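Local coordinates for type II restriction enzyme SfiI (PDB 2EZV), which cleaves DNA specifically at the interrupted sequence 5'-GGCCN(5)GGCC-3', leaving double-stranded fragments with terminal 5'-phosphates, at residues G207-S210 / V216-I219; D100-T105 / R114-M119; L10-S15 / S88-L93; S15-T20 / L186-L191. All blocks are in the same frame, centred on the assembly; numbering follows the deposited sequence.

Contact 1 (G207-S210 / V216-I219); sequences GKHS and VARI. With nucleotides of chain B; nucleotides of chain A.
Gly207 lies against the backbone of Arg218 and Ile219, its CA 3.4 Å from Arg218 O in a CA-H...O contact. Next along the chain, Lys208 works with both backbone and side chain: its O accepts a hydrogen bond from N4 of DC7 of chain B at 2.7 Å, with an N-H...O angle of 157°. Its CB sits over one face of the Arg218 guanidinium, toward the rim. Further out the lysine chain bends and carries NZ away from Arg218 to a hydrogen bond with O6 of a guanine base. Arg218 meets DG14 of chain A edge-on, NH1 lying 3.3 Å from N7 and NH2 2.9 Å from O6; both bonds are weak. N7 and O6 form the major-groove edge of guanine, so this double approach is the classical arginine-guanine readout, made here from the loop between strands 204-206 and 219-221, consistent with a site rich in G·C pairs. His209 joins the loop's two limbs. Its CG stands between backbone N and carbonyl carbon (chi1 63°), which lays the ring over Ala217: Ala217 CA is 3.3 Å from the ring centroid in a CH-pi contact 16° off the normal, and ND1 comes within 3.1 Å of Arg218 N. A serine at this position would probably leave Ala217 CA without its aromatic cover and open a gap beside the backbone from which Arg218 reaches the DNA. Ser210 turns to the phosphate instead, donating from OG to OP2 of DC7 of chain B at 2.5 Å.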
# COMPACT_ATOMS: atom_id res chain seq x y z
N GLY D 207 -31.76 -12.35 -22.19
CA GLY D 207 -31.49 -11.18 -21.37
C GLY D 207 -32.61 -10.82 -20.42
O GLY D 207 -33.75 -11.26 -20.58
N LYS D 208 -32.30 -10.00 -19.42
CA LYS D 208 -33.29 -9.57 -18.43
C LYS D 208 -34.04 -8.34 -18.92
O LYS D 208 -34.93 -7.82 -18.24
CB LYS D 208 -32.58 -9.27 -17.10
CG LYS D 208 -33.50 -8.79 -15.98
CD LYS D 208 -32.71 -8.46 -14.73
CE LYS D 208 -32.63 -9.64 -13.78
NZ LYS D 208 -33.89 -9.79 -13.00
N HIS D 209 -33.69 -7.87 -20.11
CA HIS D 209 -34.33 -6.71 -20.70
C HIS D 209 -35.72 -7.05 -21.20
O HIS D 209 -36.07 -8.23 -21.34
CB HIS D 209 -33.50 -6.19 -21.88
CG HIS D 209 -33.39 -7.16 -23.01
ND1 HIS D 209 -32.70 -8.36 -22.90
CD2 HIS D 209 -33.87 -7.12 -24.28
CE1 HIS D 209 -32.77 -9.00 -24.05
NE2 HIS D 209 -33.47 -8.28 -24.90
N SER D 210 -36.52 -6.02 -21.46
CA SER D 210 -37.88 -6.17 -21.96
C SER D 210 -37.90 -5.71 -23.42
O SER D 210 -37.91 -4.51 -23.69
CB SER D 210 -38.85 -5.33 -21.14
OG SER D 210 -40.16 -5.42 -21.68
N VAL D 216 -32.73 -1.73 -24.25
CA VAL D 216 -31.38 -1.93 -24.79
C VAL D 216 -30.86 -3.33 -25.10
O VAL D 216 -29.97 -3.48 -25.93
CB VAL D 216 -30.34 -1.23 -23.90
CG1 VAL D 216 -28.94 -1.39 -24.49
CG2 VAL D 216 -30.69 0.25 -23.77
N ALA D 217 -31.38 -4.36 -24.43
CA ALA D 217 -30.95 -5.74 -24.67
C ALA D 217 -29.69 -6.16 -23.92
O ALA D 217 -28.61 -5.58 -24.10
CB ALA D 217 -30.77 -6.00 -26.17
N ARG D 218 -29.83 -7.19 -23.09
CA ARG D 218 -28.73 -7.71 -22.30
C ARG D 218 -28.60 -9.20 -22.54
O ARG D 218 -29.22 -9.75 -23.46
CB ARG D 218 -29.01 -7.48 -20.82
CG ARG D 218 -29.41 -6.07 -20.47
CD ARG D 218 -29.63 -5.97 -18.98
NE ARG D 218 -30.86 -5.27 -18.63
CZ ARG D 218 -31.37 -5.24 -17.41
NH1 ARG D 218 -30.75 -5.87 -16.42
NH2 ARG D 218 -32.49 -4.56 -17.17
N ILE D 219 -27.80 -9.86 -21.71
CA ILE D 219 -27.61 -11.30 -21.84
C ILE D 219 -27.47 -11.93 -20.46
O ILE D 219 -27.13 -11.26 -19.48
CB ILE D 219 -26.35 -11.61 -22.68
CG1 ILE D 219 -26.31 -13.10 -23.04
CG2 ILE D 219 -25.11 -11.26 -21.89
CD1 ILE D 219 -25.32 -13.42 -24.14
P DC B 7 -41.34 -8.60 -22.53
OP1 DC B 7 -41.98 -9.62 -23.41
OP2 DC B 7 -40.64 -7.44 -23.14
O5' DC B 7 -42.44 -8.04 -21.53
C5' DC B 7 -43.11 -8.92 -20.63
C4' DC B 7 -43.72 -8.17 -19.46
O4' DC B 7 -42.90 -8.35 -18.28
C3' DC B 7 -43.79 -6.66 -19.68
O3' DC B 7 -44.92 -6.12 -18.99
C2' DC B 7 -42.47 -6.18 -19.11
C1' DC B 7 -42.26 -7.12 -17.93
N1 DC B 7 -40.86 -7.41 -17.57
C2 DC B 7 -40.49 -7.51 -16.21
O2 DC B 7 -41.36 -7.36 -15.33
N3 DC B 7 -39.20 -7.76 -15.89
C4 DC B 7 -38.29 -7.91 -16.86
N4 DC B 7 -37.03 -8.15 -16.50
C5 DC B 7 -38.64 -7.82 -18.24
C6 DC B 7 -39.92 -7.57 -18.55
P DG A 14 -27.39 -5.57 -9.09
OP1 DG A 14 -26.53 -5.62 -7.87
OP2 DG A 14 -26.88 -6.12 -10.37
O5' DG A 14 -28.74 -6.34 -8.75
C5' DG A 14 -29.85 -6.20 -9.61
C4' DG A 14 -31.13 -6.12 -8.82
O4' DG A 14 -32.06 -5.35 -9.60
C3' DG A 14 -31.79 -7.47 -8.59
O3' DG A 14 -32.64 -7.39 -7.44
C2' DG A 14 -32.61 -7.64 -9.84
C1' DG A 14 -33.05 -6.21 -10.13
N9 DG A 14 -33.18 -5.89 -11.55
C8 DG A 14 -32.20 -5.87 -12.51
N7 DG A 14 -32.64 -5.56 -13.69
C5 DG A 14 -34.01 -5.36 -13.50
C6 DG A 14 -35.02 -5.01 -14.42
O6 DG A 14 -34.93 -4.81 -15.63
N1 DG A 14 -36.26 -4.91 -13.79
C2 DG A 14 -36.49 -5.12 -12.45
N2 DG A 14 -37.75 -4.98 -12.02
N3 DG A 14 -35.55 -5.45 -11.59
C4 DG A 14 -34.34 -5.55 -12.18
P DG B 6 -38.63 -14.08 -24.12
OP1 DG B 6 -39.44 -14.49 -25.29
OP2 DG B 6 -37.23 -13.62 -24.33
O5' DG B 6 -39.45 -12.94 -23.36
C5' DG B 6 -39.68 -13.04 -21.95
C4' DG B 6 -40.21 -11.75 -21.37
O4' DG B 6 -39.87 -11.76 -19.96
C3' DG B 6 -39.56 -10.48 -21.93
O3' DG B 6 -40.36 -9.36 -21.51
C2' DG B 6 -38.32 -10.36 -21.07
C1' DG B 6 -38.88 -10.77 -19.73
N9 DG B 6 -37.95 -11.25 -18.70
C8 DG B 6 -36.64 -11.63 -18.86
N7 DG B 6 -36.06 -11.92 -17.73
C5 DG B 6 -37.05 -11.75 -16.77
C6 DG B 6 -37.02 -11.92 -15.36
O6 DG B 6 -36.08 -12.26 -14.64
N1 DG B 6 -38.26 -11.63 -14.79
C2 DG B 6 -39.38 -11.24 -15.48
N2 DG B 6 -40.48 -11.01 -14.76
N3 DG B 6 -39.42 -11.08 -16.79
C4 DG B 6 -38.23 -11.35 -17.37

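Contact 2 (D100-T105 / R114-M119); sequences DAKAST and RSQLPM. With CA (calcium ion), chain F; nucleotides of chain A.
With CG anti to the backbone N (chi1 -157°), Asp100 directs its carboxylate at Gln116, whose side chain runs extended beyond CG to meet it; Lys102 bends at its second torsion and brings NZ to the same amide. Asp100 and Lys102 form the D-x-K part of the PD-(D/E)xK nuclease motif on strand 93-104. Asp100 OD1 binds the calcium ion at 2.6 Å and Ala101 O binds it at 2.8 Å, with Asp79 as a further ligand. Gln116, from the loop before strand 121-124, serves as a second-shell residue. Its OE1 accepts a hydrogen bond from Lys102 NZ at 3.1 Å, in the carbonyl plane and on a lone pair, and also one from Gln113 N. The other end of the amide, NE2, lies 3.0 Å from Asp100 OD1 and nearly as close to OD2, the carboxylate and amide planes standing 75° apart. Lys102 NZ further forms a salt bridge with Asp100 OD1 at 3.2 Å, so lysine, metal ligand and glutamine make a compact cluster. A leucine in place of Gln116 would probably leave Lys102 NZ and Gln113 N without their shared acceptor and put no polar group beside the Asp100 carboxylate. Beyond the metal, the strand also grips the DNA backbone: Ala103 N donates to OP1 of DG14 of chain A at 2.9 Å, with an N-H...O angle of 140°.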
# COMPACT_ATOMS: atom_id res chain seq x y z
N ASP D 100 -16.89 -7.62 -11.56
CA ASP D 100 -18.14 -6.93 -11.37
C ASP D 100 -18.94 -7.56 -10.27
O ASP D 100 -19.09 -8.78 -10.22
CB ASP D 100 -18.92 -6.95 -12.68
CG ASP D 100 -19.92 -5.83 -12.75
OD1 ASP D 100 -21.13 -6.11 -12.57
OD2 ASP D 100 -19.48 -4.67 -12.98
N ALA D 101 -19.46 -6.72 -9.37
CA ALA D 101 -20.26 -7.19 -8.25
C ALA D 101 -21.76 -7.14 -8.57
O ALA D 101 -22.24 -6.19 -9.19
CB ALA D 101 -19.95 -6.35 -7.01
N LYS D 102 -22.48 -8.18 -8.14
CA LYS D 102 -23.92 -8.29 -8.37
C LYS D 102 -24.58 -8.71 -7.07
O LYS D 102 -23.98 -9.43 -6.27
CB LYS D 102 -24.25 -9.36 -9.41
CG LYS D 102 -23.58 -9.23 -10.76
CD LYS D 102 -24.10 -8.04 -11.54
CE LYS D 102 -23.54 -8.04 -12.96
NZ LYS D 102 -24.02 -6.88 -13.76
N ALA D 103 -25.80 -8.25 -6.86
CA ALA D 103 -26.56 -8.62 -5.68
C ALA D 103 -27.84 -9.21 -6.24
O ALA D 103 -28.46 -8.62 -7.12
CB ALA D 103 -26.87 -7.40 -4.85
N SER D 104 -28.22 -10.38 -5.76
CA SER D 104 -29.42 -11.02 -6.27
C SER D 104 -30.05 -11.95 -5.26
O SER D 104 -29.39 -12.45 -4.35
CB SER D 104 -29.09 -11.81 -7.55
OG SER D 104 -30.16 -12.66 -7.92
N THR D 105 -31.35 -12.17 -5.45
CA THR D 105 -32.13 -13.06 -4.60
C THR D 105 -32.19 -14.43 -5.27
O THR D 105 -32.81 -15.35 -4.74
CB THR D 105 -33.56 -12.53 -4.42
OG1 THR D 105 -34.14 -12.29 -5.71
CG2 THR D 105 -33.55 -11.23 -3.62
N ARG D 114 -23.77 -5.45 -22.21
CA ARG D 114 -22.87 -5.81 -23.30
C ARG D 114 -21.46 -5.33 -22.99
O ARG D 114 -20.48 -5.87 -23.49
CB ARG D 114 -23.35 -5.20 -24.62
CG ARG D 114 -22.75 -5.85 -25.86
CD ARG D 114 -23.29 -5.23 -27.14
NE ARG D 114 -22.67 -3.95 -27.44
CZ ARG D 114 -21.45 -3.81 -27.96
NH1 ARG D 114 -20.72 -4.89 -28.23
NH2 ARG D 114 -20.96 -2.61 -28.21
N SER D 115 -21.37 -4.30 -22.15
CA SER D 115 -20.08 -3.74 -21.78
C SER D 115 -19.32 -4.66 -20.82
O SER D 115 -18.16 -4.41 -20.49
CB SER D 115 -20.28 -2.37 -21.14
OG SER D 115 -21.11 -2.46 -19.99
N GLN D 116 -19.99 -5.72 -20.37
CA GLN D 116 -19.39 -6.68 -19.44
C GLN D 116 -19.17 -8.04 -20.10
O GLN D 116 -18.49 -8.89 -19.55
CB GLN D 116 -20.29 -6.84 -18.21
CG GLN D 116 -20.72 -5.52 -17.59
CD GLN D 116 -21.73 -5.68 -16.46
OE1 GLN D 116 -22.74 -6.38 -16.59
NE2 GLN D 116 -21.46 -5.03 -15.34
N LEU D 117 -19.75 -8.23 -21.29
CA LEU D 117 -19.62 -9.48 -22.03
C LEU D 117 -18.20 -9.61 -22.62
O LEU D 117 -17.79 -8.82 -23.46
CB LEU D 117 -20.65 -9.52 -23.17
CG LEU D 117 -21.28 -10.86 -23.58
CD1 LEU D 117 -21.75 -10.77 -25.03
CD2 LEU D 117 -20.28 -11.99 -23.44
N PRO D 118 -17.45 -10.63 -22.17
CA PRO D 118 -16.07 -10.92 -22.60
C PRO D 118 -15.88 -11.44 -24.03
O PRO D 118 -14.87 -11.14 -24.67
CB PRO D 118 -15.59 -11.94 -21.56
CG PRO D 118 -16.48 -11.68 -20.37
CD PRO D 118 -17.81 -11.48 -21.02
N MET D 119 -16.83 -12.24 -24.52
CA MET D 119 -16.74 -12.78 -25.87
C MET D 119 -18.08 -12.71 -26.60
O MET D 119 -19.13 -12.63 -25.97
CB MET D 119 -16.28 -14.24 -25.83
CG MET D 119 -17.20 -15.14 -25.02
SD MET D 119 -16.81 -16.88 -25.25
CE MET D 119 -15.24 -17.00 -24.38
CA CA F . -22.10 -4.22 -11.14
P DG A 14 -27.39 -5.57 -9.09
OP1 DG A 14 -26.53 -5.62 -7.87
OP2 DG A 14 -26.88 -6.12 -10.37
O5' DG A 14 -28.74 -6.34 -8.75
C5' DG A 14 -29.85 -6.20 -9.61
C4' DG A 14 -31.13 -6.12 -8.82
O4' DG A 14 -32.06 -5.35 -9.60
C3' DG A 14 -31.79 -7.47 -8.59
O3' DG A 14 -32.64 -7.39 -7.44
C2' DG A 14 -32.61 -7.64 -9.84
C1' DG A 14 -33.05 -6.21 -10.13
N9 DG A 14 -33.18 -5.89 -11.55
C8 DG A 14 -32.20 -5.87 -12.51
N7 DG A 14 -32.64 -5.56 -13.69
C5 DG A 14 -34.01 -5.36 -13.50
C6 DG A 14 -35.02 -5.01 -14.42
O6 DG A 14 -34.93 -4.81 -15.63
N1 DG A 14 -36.26 -4.91 -13.79
C2 DG A 14 -36.49 -5.12 -12.45
N2 DG A 14 -37.75 -4.98 -12.02
N3 DG A 14 -35.55 -5.45 -11.59
C4 DG A 14 -34.34 -5.55 -12.18
P DG A 15 -33.11 -8.73 -6.69
OP1 DG A 15 -32.44 -8.73 -5.36
OP2 DG A 15 -32.93 -9.90 -7.59
O5' DG A 15 -34.67 -8.50 -6.45
C5' DG A 15 -35.13 -7.30 -5.82
C4' DG A 15 -36.63 -7.13 -6.01
O4' DG A 15 -36.92 -6.92 -7.42
C3' DG A 15 -37.42 -8.38 -5.63
O3' DG A 15 -38.74 -8.01 -5.19
C2' DG A 15 -37.45 -9.17 -6.93
C1' DG A 15 -37.59 -8.06 -7.96
N9 DG A 15 -37.02 -8.35 -9.27
C8 DG A 15 -35.75 -8.80 -9.53
N7 DG A 15 -35.51 -8.97 -10.80
C5 DG A 15 -36.70 -8.61 -11.42
C6 DG A 15 -37.05 -8.59 -12.81
O6 DG A 15 -36.35 -8.89 -13.78
N1 DG A 15 -38.35 -8.17 -13.00
C2 DG A 15 -39.22 -7.81 -12.00
N2 DG A 15 -40.44 -7.42 -12.40
N3 DG A 15 -38.91 -7.82 -10.71
C4 DG A 15 -37.64 -8.23 -10.49

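Contact 3 (L10-S15 / S88-L93); sequences LDELES and SPHGLL
Water 1 is held between the two segments by Ser15 OG at 2.9 Å and His90 NE2 at 2.7 Å. The same two side-chain atoms also approach each other directly, Ser15 OG lying 3.2 Å from His90 NE2 in the plane of the imidazole, at its edge. Ser15 reaches this spot because OG is anti to its backbone N (chi1 -180°), projecting from the helix toward the ring. One turn earlier, Glu12 covers one face of the imidazole: its CB lies 4.1 Å from the ring centroid, 21° off the normal, a CH-pi contact displaced toward the rim. Pro89 CG lies over the opposite face, so the ring is sandwiched between helix and turn. The Glu12 carboxylate heads elsewhere, OE1 accepting from Ser9 N just ahead of the helix, as in one half of a capping box. On the side of the second subunit, Pro89 packs against Gln19 of that subunit. The turn that presents His90 is cross-linked by its own hydrogen bonds. Ser88 OG accepts from His90 N at 3.1 Å and donates to Gly91 O at 2.9 Å, meeting a lone pair in the carbonyl plane, while Gly91 N bonds back to Ser88 O at 3.1 Å. The His90 N bond makes an ST turn, and the Gly91 N bond closes the type I beta turn from Ser88 to Gly91, located in the connection between antiparallel strands 80-86 and 93-104, here docked on the first turns of helix 10-41.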
# COMPACT_ATOMS: atom_id res chain seq x y z
N LEU D 10 -4.18 -21.75 -25.74
CA LEU D 10 -5.47 -21.63 -25.09
C LEU D 10 -5.43 -22.22 -23.67
O LEU D 10 -5.93 -21.61 -22.72
CB LEU D 10 -6.55 -22.34 -25.92
CG LEU D 10 -7.34 -21.50 -26.93
CD1 LEU D 10 -6.40 -20.61 -27.71
CD2 LEU D 10 -8.12 -22.43 -27.85
N ASP D 11 -4.82 -23.39 -23.53
CA ASP D 11 -4.75 -24.01 -22.21
C ASP D 11 -4.06 -23.12 -21.18
O ASP D 11 -4.55 -22.96 -20.06
CB ASP D 11 -4.02 -25.35 -22.29
CG ASP D 11 -4.94 -26.48 -22.68
OD1 ASP D 11 -6.16 -26.23 -22.81
OD2 ASP D 11 -4.45 -27.62 -22.84
N GLU D 12 -2.93 -22.55 -21.58
CA GLU D 12 -2.17 -21.68 -20.68
C GLU D 12 -2.98 -20.44 -20.34
O GLU D 12 -2.93 -19.95 -19.22
CB GLU D 12 -0.84 -21.30 -21.34
CG GLU D 12 -0.05 -22.52 -21.79
CD GLU D 12 1.16 -22.19 -22.64
OE1 GLU D 12 1.09 -21.25 -23.46
OE2 GLU D 12 2.18 -22.88 -22.49
N LEU D 13 -3.75 -19.95 -21.32
CA LEU D 13 -4.60 -18.78 -21.11
C LEU D 13 -5.65 -19.08 -20.04
O LEU D 13 -5.87 -18.27 -19.15
CB LEU D 13 -5.28 -18.37 -22.41
CG LEU D 13 -6.25 -17.19 -22.29
CD1 LEU D 13 -5.53 -16.02 -21.64
CD2 LEU D 13 -6.79 -16.80 -23.65
N GLU D 14 -6.30 -20.23 -20.14
CA GLU D 14 -7.32 -20.59 -19.15
C GLU D 14 -6.66 -20.71 -17.78
O GLU D 14 -7.24 -20.38 -16.75
CB GLU D 14 -7.98 -21.93 -19.50
CG GLU D 14 -8.72 -21.96 -20.84
CD GLU D 14 -9.89 -22.91 -20.82
OE1 GLU D 14 -10.04 -23.71 -21.78
OE2 GLU D 14 -10.68 -22.87 -19.85
N SER D 15 -5.42 -21.20 -17.79
CA SER D 15 -4.66 -21.39 -16.58
C SER D 15 -4.46 -20.08 -15.82
O SER D 15 -4.57 -20.04 -14.60
CB SER D 15 -3.30 -22.01 -16.91
OG SER D 15 -2.53 -22.20 -15.75
N SER D 88 3.59 -15.65 -13.21
CA SER D 88 3.16 -17.02 -13.47
C SER D 88 4.26 -17.76 -14.20
O SER D 88 5.22 -17.16 -14.67
CB SER D 88 1.89 -17.04 -14.33
OG SER D 88 2.20 -16.85 -15.69
N PRO D 89 4.14 -19.08 -14.32
CA PRO D 89 5.20 -19.80 -15.03
C PRO D 89 5.16 -19.56 -16.53
O PRO D 89 6.13 -19.84 -17.23
CB PRO D 89 4.93 -21.25 -14.64
CG PRO D 89 3.45 -21.28 -14.47
CD PRO D 89 3.17 -20.01 -13.73
N HIS D 90 4.05 -19.01 -17.02
CA HIS D 90 3.92 -18.73 -18.44
C HIS D 90 4.67 -17.45 -18.77
O HIS D 90 4.95 -17.16 -19.93
CB HIS D 90 2.45 -18.53 -18.81
CG HIS D 90 1.52 -19.51 -18.16
ND1 HIS D 90 1.62 -20.87 -18.34
CD2 HIS D 90 0.44 -19.31 -17.36
CE1 HIS D 90 0.64 -21.47 -17.68
NE2 HIS D 90 -0.08 -20.55 -17.08
N GLY D 91 4.99 -16.70 -17.72
CA GLY D 91 5.69 -15.43 -17.87
C GLY D 91 5.04 -14.38 -16.98
O GLY D 91 3.98 -14.63 -16.40
N LEU D 92 5.69 -13.23 -16.84
CA LEU D 92 5.13 -12.15 -16.03
C LEU D 92 4.16 -11.41 -16.95
O LEU D 92 4.55 -10.53 -17.73
CB LEU D 92 6.23 -11.21 -15.55
CG LEU D 92 5.74 -10.03 -14.73
CD1 LEU D 92 5.16 -10.53 -13.41
CD2 LEU D 92 6.92 -9.08 -14.48
N LEU D 93 2.89 -11.77 -16.85
CA LEU D 93 1.87 -11.22 -17.71
C LEU D 93 1.18 -9.92 -17.32
O LEU D 93 0.65 -9.78 -16.21
CB LEU D 93 0.80 -12.28 -17.94
CG LEU D 93 1.32 -13.63 -18.42
CD1 LEU D 93 0.16 -14.59 -18.61
CD2 LEU D 93 2.10 -13.45 -19.72
O HOH W 1 -1.42 -19.63 -14.96

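Contact 4 (S15-T20 / L186-L191); sequences SVEKQT and LPHARL
A buried glutamate joins the long N-terminal helix 10-41 to the loop that leaves strand 176-186. Glu17 stretches fully beyond CG (chi2 178°) and sets OE1 2.9 Å from His188 N; the N-H...O angle of 127° makes this a weak hydrogen bond. OE1 also lies 3.2 Å from His188 CB, the two side chains crossing at about a right angle. Water 2 lies 3.0 Å from Glu17 OE1 and also within hydrogen-bonding distance of Leu186 O; it can donate to either, but has more acceptors nearby than protons. The second oxygen, OE2, forms a salt bridge with Arg233, which would be expected to balance the buried charge. OE2 also borders apolar groups, with Leu191 CD1 3.8 Å away. The loop is stiffened from within: His188 ND1 accepts from Arg190 N at 2.9 Å, nearly straight at 168° and close to the ring plane, and Leu191 N returns to His188 O at 2.8 Å across the short 3-10 segment 189-190. Leu191 then takes the N-cap position of helix 192-195. Around this junction, His188 NE2 bonds to Pro140 O, Leu186 packs on Phe160 of strand 151-167, and Thr20 of the long helix rests on Thr157 and Ile159 of that same strand.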
# COMPACT_ATOMS: atom_id res chain seq x y z
N SER D 15 -5.42 -21.20 -17.79
CA SER D 15 -4.66 -21.39 -16.58
C SER D 15 -4.46 -20.08 -15.82
O SER D 15 -4.57 -20.04 -14.60
CB SER D 15 -3.30 -22.01 -16.91
OG SER D 15 -2.53 -22.20 -15.75
N VAL D 16 -4.18 -19.00 -16.54
CA VAL D 16 -3.98 -17.72 -15.87
C VAL D 16 -5.31 -17.19 -15.35
O VAL D 16 -5.33 -16.44 -14.37
CB VAL D 16 -3.34 -16.63 -16.78
CG1 VAL D 16 -2.57 -17.28 -17.91
CG2 VAL D 16 -4.38 -15.68 -17.27
N GLU D 17 -6.40 -17.54 -16.01
CA GLU D 17 -7.70 -17.07 -15.53
C GLU D 17 -7.99 -17.84 -14.26
O GLU D 17 -8.51 -17.29 -13.29
CB GLU D 17 -8.79 -17.29 -16.59
CG GLU D 17 -8.80 -16.22 -17.67
CD GLU D 17 -9.86 -16.45 -18.75
OE1 GLU D 17 -10.04 -15.55 -19.60
OE2 GLU D 17 -10.51 -17.51 -18.78
N LYS D 18 -7.60 -19.11 -14.25
CA LYS D 18 -7.82 -19.95 -13.09
C LYS D 18 -7.07 -19.45 -11.86
O LYS D 18 -7.65 -19.39 -10.77
CB LYS D 18 -7.40 -21.39 -13.40
CG LYS D 18 -7.90 -22.41 -12.39
CD LYS D 18 -7.40 -23.78 -12.76
CE LYS D 18 -7.99 -24.87 -11.89
NZ LYS D 18 -7.42 -26.21 -12.24
N GLN D 19 -5.80 -19.09 -12.01
CA GLN D 19 -5.06 -18.61 -10.84
C GLN D 19 -5.53 -17.22 -10.43
O GLN D 19 -5.44 -16.83 -9.27
CB GLN D 19 -3.53 -18.64 -11.07
CG GLN D 19 -2.94 -17.57 -11.98
CD GLN D 19 -1.42 -17.66 -12.05
OE1 GLN D 19 -0.87 -18.67 -12.47
NE2 GLN D 19 -0.74 -16.60 -11.64
N THR D 20 -6.07 -16.46 -11.39
CA THR D 20 -6.60 -15.14 -11.08
C THR D 20 -7.83 -15.37 -10.20
O THR D 20 -7.98 -14.76 -9.15
CB THR D 20 -7.03 -14.39 -12.35
OG1 THR D 20 -5.87 -14.07 -13.13
CG2 THR D 20 -7.79 -13.12 -12.01
N LEU D 186 -15.31 -15.60 -16.48
CA LEU D 186 -15.79 -15.70 -17.85
C LEU D 186 -14.62 -15.80 -18.80
O LEU D 186 -13.73 -14.94 -18.80
CB LEU D 186 -16.67 -14.52 -18.21
CG LEU D 186 -17.92 -14.38 -17.32
CD1 LEU D 186 -18.81 -13.29 -17.87
CD2 LEU D 186 -18.66 -15.71 -17.25
N PRO D 187 -14.61 -16.83 -19.64
CA PRO D 187 -13.54 -17.05 -20.61
C PRO D 187 -13.25 -15.89 -21.56
O PRO D 187 -14.16 -15.25 -22.10
CB PRO D 187 -13.97 -18.33 -21.33
CG PRO D 187 -15.47 -18.32 -21.19
CD PRO D 187 -15.66 -17.86 -19.78
N HIS D 188 -11.97 -15.63 -21.75
CA HIS D 188 -11.51 -14.58 -22.64
C HIS D 188 -12.01 -14.84 -24.06
O HIS D 188 -12.27 -15.99 -24.45
CB HIS D 188 -9.98 -14.52 -22.60
CG HIS D 188 -9.39 -13.41 -23.40
ND1 HIS D 188 -9.27 -13.45 -24.78
CD2 HIS D 188 -8.87 -12.21 -23.02
CE1 HIS D 188 -8.70 -12.34 -25.21
NE2 HIS D 188 -8.45 -11.57 -24.16
N ALA D 189 -12.15 -13.77 -24.83
CA ALA D 189 -12.61 -13.86 -26.21
C ALA D 189 -11.89 -14.97 -26.99
O ALA D 189 -12.53 -15.74 -27.71
CB ALA D 189 -12.41 -12.52 -26.91
N ARG D 190 -10.57 -15.06 -26.84
CA ARG D 190 -9.78 -16.07 -27.54
C ARG D 190 -10.29 -17.50 -27.35
O ARG D 190 -9.92 -18.39 -28.12
CB ARG D 190 -8.32 -16.05 -27.08
CG ARG D 190 -7.44 -15.00 -27.72
CD ARG D 190 -5.99 -15.28 -27.31
NE ARG D 190 -5.55 -16.56 -27.84
CZ ARG D 190 -4.46 -17.21 -27.45
NH1 ARG D 190 -3.68 -16.70 -26.50
NH2 ARG D 190 -4.14 -18.36 -28.01
N LEU D 191 -11.12 -17.69 -26.34
CA LEU D 191 -11.66 -19.01 -26.01
C LEU D 191 -13.07 -19.27 -26.54
O LEU D 191 -13.72 -20.23 -26.13
CB LEU D 191 -11.65 -19.19 -24.49
CG LEU D 191 -10.26 -19.11 -23.84
CD1 LEU D 191 -10.39 -18.97 -22.33
CD2 LEU D 191 -9.47 -20.35 -24.22
O HOH W 2 -11.60 -12.95 -19.35

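From the N terminus, helix 10-41 supplies the first partner of contacts 3 and 4, which share Ser15. Contact 3 closes on the connection at 88-93, while contact 4 closes much later, after strand 176-186, so the two cross along the chain and tie the helix to both places. Contact 2 opens after contact 3 has closed and is nested inside the loop of contact 4, joining strand 93-104 to the loop before strand 121-124. Pro118 and Met119 from it pack against 186-191. Contact 1 follows in series as a short closure within the loop between strands 204-206 and 219-221, linked to contact 2 by Ile219 on Leu117. It lies across the chain's centre from contact 3.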